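Local coordinates for protein glycerophosphoryl diester phosphodiesterase (Agrobacterium tumefaciens str. C58, PDB 3KS6) that belongs to the glycerophosphoryl diester phosphodiesterase family, a group of enzymes built on the TIM-barrel fold, and holds a magnesium ion, at residues A[44-49]-A[120-125]; A[124-129]-A[135-140]; A[229-232]-A[236-239]. All blocks are in the same frame, centred on the assembly; numbering follows the deposited sequence.

From the N terminus, contact 1 is the first to open. It closes a long loop of 70 residues that begins at strand 46-48 and returns on helix 118-128. Contact 2 starts on the same helix, sharing A124 and G125 with contact 1, and closes a short loop onto strand 135-139. The two are chained rather than nested, and they touch where V122 and I123 meet the F137 ring. Contact 3 follows much later and closes the short connection between strand 228-231 and helix 234-249, its centre about 22 Å from that of contact 2, across the chain's centre. Together they tie outer helices to the barrel sheet at two sides.

Contact 1 (A[44-49]-A[120-125]); sequences GAIVVH and ALVIAG
I46 and L121 show how a short strand added to a TIM barrel can be packed against one of the barrel's outer helices largely by one isoleucine. Strand 46-48 runs antiparallel to strand 33-40, and the CB of I46 leaves this hairpin toward helix 118-128. At CB the side chain divides. The CG2 branch lies anti to the backbone N, while CG1 sits beside that nitrogen (chi1 -59°) and carries the contact. CG1 of I46 passes alongside L121, 4.2 Å from CD2 of that leucine, and the two side chains slide past one another in opposite directions. Because chi2 is extended at 175°, the chain continues straight on to CD1, which ends mainly against the helix backbone. There CD1 of I46 rests 4.0 Å from the CA of V122, with CG2 of V122 a little farther off at 4.4 Å. One turn on from L121 the helix has G125, with no side chain in the way; its CA is 4.8 Å from CD1 of I46, near but not in contact.

On its other side the hairpin is covered differently, for V47 turns to L69 and V72 of helix 69-74. I46 and V122 also both touch L38 of strand 33-40, so the three residues form one apolar layer between hairpin and helix. The carbonyl of L121 is already used within the helix, where its O accepts the N-H of G125 at 2.9 Å. CD1 of I46 adds only van der Waals contact to this oxygen, at 3.6 Å from L121 O.

Contact 2 (A[124-129]-A[135-140]); sequences AGLERH and TTFSSF
With CG placed beside the backbone N (chi1 -76°) and an extended second torsion of 165°, L126 sends both of its methyls from helix 118-128 toward T135 and F137 on the next strand. In T135 OG1 likewise stands beside the backbone N, with CG2 anti to it, and the side chain meets the leucine tip to tip. CD2 of L126 comes to 3.8 Å from the OG1 of T135. That hydroxyl has its polar partner in the loop, the carbonyl O of M131, to which it is hydrogen-bonded, and it offers the leucine no more than a van der Waals surface.

The other methyl, CD1, is shared. CD1 of L126 lies 4.0 Å from CG2 of T135 and obliquely approaches the far end of the F137 ring, 3.6 Å from CZ of F137 and nearly as close to CE1. One face of the same ring receives CG2 of T135, centred 3.8 Å above its plane. Leucine methyl, threonine methyl and phenylalanine thus touch pairwise, and all three residues are buried.

The example is the second half of a beta-alpha-beta crossover: strand 101-106 leads into helix 118-128, which returns to the parallel strand 135-139. Around the contact, T135 packs on F102 and C104 of strand 101-106, F137 meets L148 of helix 142-151, and L126 reaches L88 of helix 88-95, so the leucine belongs to the layer between barrel and helices.

Contact 3 (A[229-232]-A[236-239]); sequences FTTD and LAIA
The ring of F229 meets A237 with its edge: the CB of A237 lies near the ring plane, 3.9 Å from CE1 and 4.0 Å from CZ of F229, and takes neither face. The ring also touches I218 and A221 of helix 215-224, as well as I5 of strand 4-8. A chi1 of 62° sets CG of F229 between the backbone N and the carbonyl carbon, and from there the ring extends toward helix 234-249.

Two residues on, T231 points the same way. CG2 of T231 stands 3.8 Å from the CB of A237, so one alanine methyl is received by a ring edge and a threonine methyl together. The OG1 of T231 lies anti to the backbone N and is hydrogen-bonded to the carbonyl O of A212 and to the backbone N of R233. With only a methyl on A237, the helix lies near the strand, the CA atoms of T231 and A237 being 7.4 Å apart.

Strand 228-231 is the last of the barrel and runs parallel to the first, strand 4-8, whose I5 also touches A237. The pairing of last strand with first closes the TIM barrel, and the final outer helix packs over that seam.

Contact 1 (A[44-49]-A[120-125])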
loop_
_atom_site.group_PDB
_atom_site.type_symbol
_atom_site.label_atom_id
_atom_site.label_comp_id
_atom_site.label_asym_id
_atom_site.label_seq_id
_atom_site.Cartn_x
_atom_site.Cartn_y
_atom_site.Cartn_z
ATOM N N GLY A 44 -9.812 -0.555 20.322
ATOM C CA GLY A 44 -8.664 -1.430 20.130
ATOM C C GLY A 44 -8.699 -2.403 18.979
ATOM O O GLY A 44 -7.976 -3.390 19.001
ATOM N N ALA A 45 -9.498 -2.101 17.969
ATOM C CA ALA A 45 -9.594 -2.935 16.781
ATOM C C ALA A 45 -8.778 -2.268 15.677
ATOM O O ALA A 45 -8.310 -1.135 15.845
ATOM C CB ALA A 45 -11.036 -3.088 16.358
ATOM N N ILE A 46 -8.600 -3.007 14.577
ATOM C CA ILE A 46 -7.837 -2.590 13.405
ATOM C C ILE A 46 -8.773 -2.654 12.184
ATOM O O ILE A 46 -9.274 -3.710 11.857
ATOM C CB ILE A 46 -6.633 -3.479 13.161
ATOM C CG1 ILE A 46 -5.701 -3.465 14.378
ATOM C CG2 ILE A 46 -5.876 -3.012 11.880
ATOM C CD1 ILE A 46 -4.547 -4.415 14.252
ATOM N N VAL A 47 -9.032 -1.519 11.548
ATOM C CA VAL A 47 -9.861 -1.506 10.356
ATOM C C VAL A 47 -9.060 -1.085 9.144
ATOM O O VAL A 47 -8.110 -0.314 9.246
ATOM C CB VAL A 47 -11.107 -0.614 10.487
ATOM C CG1 VAL A 47 -12.032 -1.149 11.591
ATOM C CG2 VAL A 47 -10.716 0.849 10.733
ATOM N N VAL A 48 -9.484 -1.617 8.007
ATOM C CA VAL A 48 -8.844 -1.424 6.710
ATOM C C VAL A 48 -9.577 -0.254 6.005
ATOM O O VAL A 48 -10.733 -0.356 5.625
ATOM C CB VAL A 48 -8.944 -2.698 5.845
ATOM C CG1 VAL A 48 -8.232 -2.519 4.520
ATOM C CG2 VAL A 48 -8.386 -3.923 6.609
ATOM N N HIS A 49 -8.899 0.876 5.890
ATOM C CA HIS A 49 -9.481 2.112 5.341
ATOM C C HIS A 49 -8.352 3.035 4.977
ATOM O O HIS A 49 -7.337 3.079 5.683
ATOM C CB HIS A 49 -10.376 2.773 6.390
ATOM C CG HIS A 49 -11.437 3.658 5.810
ATOM N ND1 HIS A 49 -12.641 3.159 5.375
ATOM C CD2 HIS A 49 -11.494 5.001 5.608
ATOM C CE1 HIS A 49 -13.399 4.143 4.921
ATOM N NE2 HIS A 49 -12.732 5.274 5.050
ATOM N N ALA A 120 2.982 -1.863 16.855
ATOM C CA ALA A 120 2.949 -3.082 17.687
ATOM C C ALA A 120 1.622 -3.847 17.530
ATOM O O ALA A 120 1.626 -5.079 17.401
ATOM C CB ALA A 120 3.208 -2.741 19.175
ATOM N N LEU A 121 0.498 -3.123 17.553
ATOM C CA LEU A 121 -0.835 -3.731 17.382
ATOM C C LEU A 121 -0.985 -4.430 16.038
ATOM O O LEU A 121 -1.599 -5.511 15.921
ATOM C CB LEU A 121 -1.941 -2.675 17.389
ATOM C CG LEU A 121 -2.980 -2.435 18.463
ATOM C CD1 LEU A 121 -2.323 -1.666 19.627
ATOM C CD2 LEU A 121 -4.177 -1.635 17.789
ATOM N N VAL A 122 -0.515 -3.749 15.005
ATOM C CA VAL A 122 -0.625 -4.301 13.657
ATOM C C VAL A 122 0.208 -5.583 13.525
ATOM O O VAL A 122 -0.283 -6.593 13.004
ATOM C CB VAL A 122 -0.264 -3.253 12.546
ATOM C CG1 VAL A 122 -0.120 -3.974 11.156
ATOM C CG2 VAL A 122 -1.282 -2.094 12.498
ATOM N N ILE A 123 1.451 -5.543 13.988
ATOM C CA ILE A 123 2.348 -6.704 13.909
ATOM C C ILE A 123 1.715 -7.882 14.689
ATOM O O ILE A 123 1.660 -8.995 14.203
ATOM C CB ILE A 123 3.770 -6.370 14.415
ATOM C CG1 ILE A 123 4.483 -5.432 13.424
ATOM C CG2 ILE A 123 4.583 -7.659 14.645
ATOM C CD1 ILE A 123 5.716 -4.794 13.984
ATOM N N ALA A 124 1.153 -7.597 15.869
ATOM C CA ALA A 124 0.467 -8.633 16.670
ATOM C C ALA A 124 -0.739 -9.217 15.966
ATOM O O ALA A 124 -0.968 -10.415 15.986
ATOM C CB ALA A 124 0.058 -8.056 18.041
ATOM N N GLY A 125 -1.534 -8.373 15.339
ATOM C CA GLY A 125 -2.690 -8.843 14.594
ATOM C C GLY A 125 -2.300 -9.694 13.414
ATOM O O GLY A 125 -2.938 -10.721 13.147
#

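Contact 2 (A[124-129]-A[135-140])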
loop_
_atom_site.group_PDB
_atom_site.type_symbol
_atom_site.label_atom_id
_atom_site.label_comp_id
_atom_site.label_asym_id
_atom_site.label_seq_id
_atom_site.Cartn_x
_atom_site.Cartn_y
_atom_site.Cartn_z
ATOM N N ALA A 124 1.153 -7.597 15.869
ATOM C CA ALA A 124 0.467 -8.633 16.670
ATOM C C ALA A 124 -0.739 -9.217 15.966
ATOM O O ALA A 124 -0.968 -10.415 15.986
ATOM C CB ALA A 124 0.058 -8.056 18.041
ATOM N N GLY A 125 -1.534 -8.373 15.339
ATOM C CA GLY A 125 -2.690 -8.843 14.594
ATOM C C GLY A 125 -2.300 -9.694 13.414
ATOM O O GLY A 125 -2.938 -10.721 13.147
ATOM N N LEU A 126 -1.283 -9.274 12.675
ATOM C CA LEU A 126 -0.799 -10.086 11.563
ATOM C C LEU A 126 -0.259 -11.457 12.038
ATOM O O LEU A 126 -0.466 -12.492 11.377
ATOM C CB LEU A 126 0.290 -9.319 10.784
ATOM C CG LEU A 126 -0.191 -8.189 9.861
ATOM C CD1 LEU A 126 0.963 -7.231 9.420
ATOM C CD2 LEU A 126 -1.000 -8.677 8.684
ATOM N N GLU A 127 0.458 -11.450 13.158
ATOM C CA GLU A 127 1.016 -12.696 13.731
ATOM C C GLU A 127 -0.098 -13.633 14.137
ATOM O O GLU A 127 -0.055 -14.834 13.873
ATOM C CB GLU A 127 1.869 -12.384 14.947
ATOM C CG GLU A 127 3.229 -11.859 14.661
ATOM C CD GLU A 127 4.266 -12.978 14.461
ATOM O OE1 GLU A 127 3.894 -14.033 13.899
ATOM O OE2 GLU A 127 5.444 -12.783 14.878
ATOM N N ARG A 128 -1.144 -13.069 14.729
ATOM C CA ARG A 128 -2.270 -13.843 15.189
ATOM C C ARG A 128 -2.950 -14.618 14.073
ATOM O O ARG A 128 -3.440 -15.732 14.294
ATOM C CB ARG A 128 -3.219 -12.897 15.922
ATOM C CG ARG A 128 -4.358 -13.503 16.585
ATOM C CD ARG A 128 -4.929 -12.530 17.635
ATOM N NE ARG A 128 -5.345 -11.219 17.110
ATOM C CZ ARG A 128 -4.871 -10.029 17.481
ATOM N NH1 ARG A 128 -3.930 -9.910 18.395
ATOM N NH2 ARG A 128 -5.371 -8.915 16.957
ATOM N N HIS A 129 -2.972 -14.045 12.874
ATOM C CA HIS A 129 -3.635 -14.644 11.722
ATOM C C HIS A 129 -2.615 -15.186 10.696
ATOM O O HIS A 129 -2.964 -15.420 9.552
ATOM C CB HIS A 129 -4.619 -13.632 11.112
ATOM C CG HIS A 129 -5.609 -13.129 12.114
ATOM N ND1 HIS A 129 -6.500 -13.968 12.743
ATOM C CD2 HIS A 129 -5.781 -11.911 12.678
ATOM C CE1 HIS A 129 -7.198 -13.282 13.628
ATOM N NE2 HIS A 129 -6.789 -12.029 13.603
ATOM N N THR A 135 4.007 -10.276 4.668
ATOM C CA THR A 135 3.733 -8.840 4.627
ATOM C C THR A 135 5.006 -8.008 4.390
ATOM O O THR A 135 6.084 -8.297 4.950
ATOM C CB THR A 135 3.062 -8.369 5.945
ATOM O OG1 THR A 135 1.825 -9.048 6.103
ATOM C CG2 THR A 135 2.783 -6.847 5.921
ATOM N N THR A 136 4.860 -7.014 3.516
ATOM C CA THR A 136 5.816 -5.904 3.350
ATOM C C THR A 136 5.133 -4.673 3.926
ATOM O O THR A 136 3.939 -4.473 3.717
ATOM C CB THR A 136 6.120 -5.656 1.840
ATOM O OG1 THR A 136 6.987 -6.691 1.361
ATOM C CG2 THR A 136 6.773 -4.301 1.599
ATOM N N PHE A 137 5.884 -3.834 4.635
ATOM C CA PHE A 137 5.323 -2.640 5.240
ATOM C C PHE A 137 5.779 -1.390 4.509
ATOM O O PHE A 137 6.930 -1.283 4.087
ATOM C CB PHE A 137 5.736 -2.502 6.717
ATOM C CG PHE A 137 5.183 -3.591 7.590
ATOM C CD1 PHE A 137 3.925 -3.456 8.169
ATOM C CD2 PHE A 137 5.929 -4.721 7.850
ATOM C CE1 PHE A 137 3.425 -4.447 8.990
ATOM C CE2 PHE A 137 5.417 -5.748 8.664
ATOM C CZ PHE A 137 4.175 -5.582 9.258
ATOM N N SER A 138 4.891 -0.409 4.439
ATOM C CA SER A 138 5.208 0.848 3.758
ATOM C C SER A 138 4.675 2.009 4.606
ATOM O O SER A 138 3.796 1.803 5.415
ATOM C CB SER A 138 4.520 0.901 2.401
ATOM O OG SER A 138 3.105 0.889 2.526
ATOM N N SER A 139 5.246 3.201 4.426
ATOM C CA SER A 139 4.714 4.400 5.076
ATOM C C SER A 139 5.317 5.594 4.429
ATOM O O SER A 139 6.453 5.501 3.939
ATOM C CB SER A 139 5.127 4.441 6.545
ATOM O OG SER A 139 4.489 5.491 7.222
ATOM N N PHE A 140 4.592 6.723 4.427
ATOM C CA PHE A 140 5.211 8.003 4.043
ATOM C C PHE A 140 6.022 8.605 5.196
ATOM O O PHE A 140 6.818 9.512 4.960
ATOM C CB PHE A 140 4.149 9.019 3.650
ATOM C CG PHE A 140 3.580 8.818 2.282
ATOM C CD1 PHE A 140 2.491 7.978 2.075
ATOM C CD2 PHE A 140 4.139 9.448 1.182
ATOM C CE1 PHE A 140 1.953 7.807 0.818
ATOM C CE2 PHE A 140 3.595 9.252 -0.091
ATOM C CZ PHE A 140 2.505 8.448 -0.250
#

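Contact 3 (A[229-232]-A[236-239])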
loop_
_atom_site.group_PDB
_atom_site.type_symbol
_atom_site.label_atom_id
_atom_site.label_comp_id
_atom_site.label_asym_id
_atom_site.label_seq_id
_atom_site.Cartn_x
_atom_site.Cartn_y
_atom_site.Cartn_z
ATOM N N PHE A 229 4.727 -1.704 -8.674
ATOM C CA PHE A 229 3.849 -0.521 -8.661
ATOM C C PHE A 229 2.506 -0.872 -8.112
ATOM O O PHE A 229 2.042 -2.009 -8.273
ATOM C CB PHE A 229 3.720 0.147 -10.037
ATOM C CG PHE A 229 3.095 -0.724 -11.108
ATOM C CD1 PHE A 229 1.744 -0.678 -11.319
ATOM C CD2 PHE A 229 3.881 -1.516 -11.945
ATOM C CE1 PHE A 229 1.115 -1.507 -12.303
ATOM C CE2 PHE A 229 3.294 -2.307 -12.962
ATOM C CZ PHE A 229 1.916 -2.293 -13.138
ATOM N N THR A 230 1.888 0.074 -7.397
ATOM C CA THR A 230 0.491 -0.057 -6.999
ATOM C C THR A 230 -0.408 0.566 -8.077
ATOM O O THR A 230 -0.040 1.522 -8.759
ATOM C CB THR A 230 0.180 0.583 -5.681
ATOM O OG1 THR A 230 0.482 1.988 -5.746
ATOM C CG2 THR A 230 0.967 -0.152 -4.519
ATOM N N THR A 231 -1.584 -0.038 -8.253
ATOM C CA THR A 231 -2.552 0.396 -9.275
ATOM C C THR A 231 -3.985 0.206 -8.845
ATOM O O THR A 231 -4.360 -0.802 -8.244
ATOM C CB THR A 231 -2.348 -0.352 -10.645
ATOM O OG1 THR A 231 -3.285 0.107 -11.658
ATOM C CG2 THR A 231 -2.461 -1.880 -10.465
ATOM N N ASP A 232 -4.805 1.188 -9.184
ATOM C CA ASP A 232 -6.251 1.109 -8.995
ATOM C C ASP A 232 -6.944 0.299 -10.085
ATOM O O ASP A 232 -8.163 0.105 -9.998
ATOM C CB ASP A 232 -6.888 2.514 -8.979
ATOM C CG ASP A 232 -6.724 3.218 -7.664
ATOM O OD1 ASP A 232 -6.393 2.557 -6.653
ATOM O OD2 ASP A 232 -6.973 4.450 -7.655
ATOM N N LEU A 236 -6.368 -4.373 -15.661
ATOM C CA LEU A 236 -5.664 -3.750 -16.786
ATOM C C LEU A 236 -4.177 -3.910 -16.674
ATOM O O LEU A 236 -3.516 -4.199 -17.655
ATOM C CB LEU A 236 -6.025 -2.250 -16.887
ATOM C CG LEU A 236 -5.261 -1.426 -17.947
ATOM C CD1 LEU A 236 -5.585 -1.953 -19.361
ATOM C CD2 LEU A 236 -5.550 0.068 -17.827
ATOM N N ALA A 237 -3.639 -3.736 -15.476
ATOM C CA ALA A 237 -2.215 -3.857 -15.262
ATOM C C ALA A 237 -1.735 -5.270 -15.604
ATOM O O ALA A 237 -0.683 -5.429 -16.207
ATOM C CB ALA A 237 -1.848 -3.526 -13.809
ATOM N N ILE A 238 -2.490 -6.261 -15.187
ATOM C CA ILE A 238 -2.139 -7.665 -15.496
ATOM C C ILE A 238 -2.098 -7.867 -16.995
ATOM O O ILE A 238 -1.151 -8.467 -17.521
ATOM C CB ILE A 238 -3.092 -8.641 -14.825
ATOM C CG1 ILE A 238 -2.801 -8.637 -13.309
ATOM C CG2 ILE A 238 -2.926 -10.089 -15.391
ATOM C CD1 ILE A 238 -3.820 -9.347 -12.424
ATOM N N ALA A 239 -3.115 -7.373 -17.688
ATOM C CA ALA A 239 -3.213 -7.475 -19.169
ATOM C C ALA A 239 -2.051 -6.800 -19.873
ATOM O O ALA A 239 -1.425 -7.374 -20.780
ATOM C CB ALA A 239 -4.509 -6.859 -19.658
#